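Local structure of putative outer membrane protein (LpxR) (Salmonella typhimurium, 3FID) at residues R120-R123 / K129-A132. The protein is an outer-membrane lipid A deacylase that modifies lipopolysaccharide and binds zinc ions. Sequence-based numbering, arbitrary orientation.
Sequences RAHR and KYPA
His122 and Tyr130 meet in an offset T-shaped (edge-to-face) stack at one end of the beta-barrel of this outer membrane enzyme. The contact joins helix 114-125 to the loop that runs back from it toward strand 140-157. The centre of the contact is about 23 Å from the centre of the chain, at the protein surface. The imidazole of His122 points its edge at one face of the phenol ring. The two planes stand at 88°, and the ring centroids are 5.1 Å apart. In His122, CG lies anti to the carbonyl carbon (chi1 -72°), which sends the ring off the helix toward the loop. ND1 also makes a weak hydrogen bond to the backbone O of Glu128, which may help to hold the ring in this orientation. Lys129 adds a looser contact through its backbone: its CA lies at the imidazole edge, 4.1 Å from ND1 of His122, while its aliphatic chain leads away. Tyr130 also touches Gln118 of the same helix, as well as Lys67 and Arg68 of another loop. The side chain of Tyr130 is about 6 Å from that of Thr34, a zinc ligand. The closest approach brings CE1 of His122 to 3.4 Å from CE1 of Tyr130.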
loop_
_atom_site.group_PDB
_atom_site.type_symbol
_atom_site.label_atom_id
_atom_site.label_comp_id
_atom_site.label_asym_id
_atom_site.label_seq_id
_atom_site.Cartn_x
_atom_site.Cartn_y
_atom_site.Cartn_z
ATOM N N ARG A 120 8.830 0.094 -20.312
ATOM C CA ARG A 120 8.317 -1.114 -20.953
ATOM C C ARG A 120 6.807 -1.009 -21.160
ATOM O O ARG A 120 6.301 -1.282 -22.250
ATOM C CB ARG A 120 8.646 -2.341 -20.088
ATOM C CG ARG A 120 7.941 -3.639 -20.512
ATOM C CD ARG A 120 8.315 -4.780 -19.548
ATOM N NE ARG A 120 7.736 -6.065 -19.947
ATOM C CZ ARG A 120 6.482 -6.438 -19.676
ATOM N NH1 ARG A 120 5.653 -5.601 -19.032
ATOM N NH2 ARG A 120 6.042 -7.638 -20.059
ATOM N N ALA A 121 6.098 -0.635 -20.094
ATOM C CA ALA A 121 4.630 -0.603 -20.071
ATOM C C ALA A 121 4.108 0.367 -21.124
ATOM O O ALA A 121 3.184 0.056 -21.903
ATOM C CB ALA A 121 4.150 -0.187 -18.671
ATOM N N HIS A 122 4.732 1.540 -21.136
ATOM C CA HIS A 122 4.443 2.612 -22.065
ATOM C C HIS A 122 4.723 2.209 -23.497
ATOM O O HIS A 122 3.886 2.432 -24.354
ATOM C CB HIS A 122 5.215 3.883 -21.665
ATOM C CG HIS A 122 4.666 4.542 -20.430
ATOM N ND1 HIS A 122 5.067 5.792 -20.002
ATOM C CD2 HIS A 122 3.715 4.131 -19.550
ATOM C CE1 HIS A 122 4.403 6.113 -18.905
ATOM N NE2 HIS A 122 3.577 5.122 -18.610
ATOM N N ARG A 123 5.875 1.592 -23.756
ATOM C CA ARG A 123 6.200 1.118 -25.109
ATOM C C ARG A 123 5.145 0.124 -25.605
ATOM O O ARG A 123 4.674 0.214 -26.748
ATOM C CB ARG A 123 7.608 0.496 -25.158
ATOM C CG ARG A 123 8.029 0.002 -26.563
ATOM C CD ARG A 123 9.428 -0.605 -26.560
ATOM N NE ARG A 123 9.635 -1.581 -25.485
ATOM C CZ ARG A 123 9.126 -2.807 -25.474
ATOM N NH1 ARG A 123 9.376 -3.620 -24.445
ATOM N NH2 ARG A 123 8.359 -3.210 -26.474
ATOM N N LYS A 129 7.561 7.615 -23.348
ATOM C CA LYS A 129 8.232 7.469 -22.075
ATOM C C LYS A 129 8.471 8.844 -21.441
ATOM O O LYS A 129 8.464 9.868 -22.137
ATOM C CB LYS A 129 9.506 6.636 -22.204
ATOM C CG LYS A 129 10.621 7.208 -23.062
ATOM C CD LYS A 129 11.811 6.223 -23.108
ATOM C CE LYS A 129 12.531 6.248 -24.461
ATOM N NZ LYS A 129 13.852 5.502 -24.450
ATOM N N TYR A 130 8.644 8.855 -20.126
ATOM C CA TYR A 130 8.861 10.084 -19.370
ATOM C C TYR A 130 10.358 10.246 -19.148
ATOM O O TYR A 130 10.979 9.426 -18.458
ATOM C CB TYR A 130 8.130 10.040 -18.031
ATOM C CG TYR A 130 6.624 9.992 -18.109
ATOM C CD1 TYR A 130 5.905 9.177 -17.234
ATOM C CD2 TYR A 130 5.905 10.778 -19.016
ATOM C CE1 TYR A 130 4.504 9.128 -17.264
ATOM C CE2 TYR A 130 4.502 10.732 -19.049
ATOM C CZ TYR A 130 3.817 9.899 -18.175
ATOM O OH TYR A 130 2.428 9.810 -18.190
ATOM N N PRO A 131 10.954 11.298 -19.756
ATOM C CA PRO A 131 12.414 11.467 -19.713
ATOM C C PRO A 131 13.012 11.730 -18.325
ATOM O O PRO A 131 14.178 11.433 -18.117
ATOM C CB PRO A 131 12.669 12.650 -20.678
ATOM C CG PRO A 131 11.357 13.413 -20.675
ATOM C CD PRO A 131 10.290 12.348 -20.568
ATOM N N ALA A 132 12.225 12.255 -17.385
ATOM C CA ALA A 132 12.767 12.618 -16.050
ATOM C C ALA A 132 13.160 11.426 -15.192
ATOM O O ALA A 132 13.656 11.594 -14.082
ATOM C CB ALA A 132 11.832 13.580 -15.289
#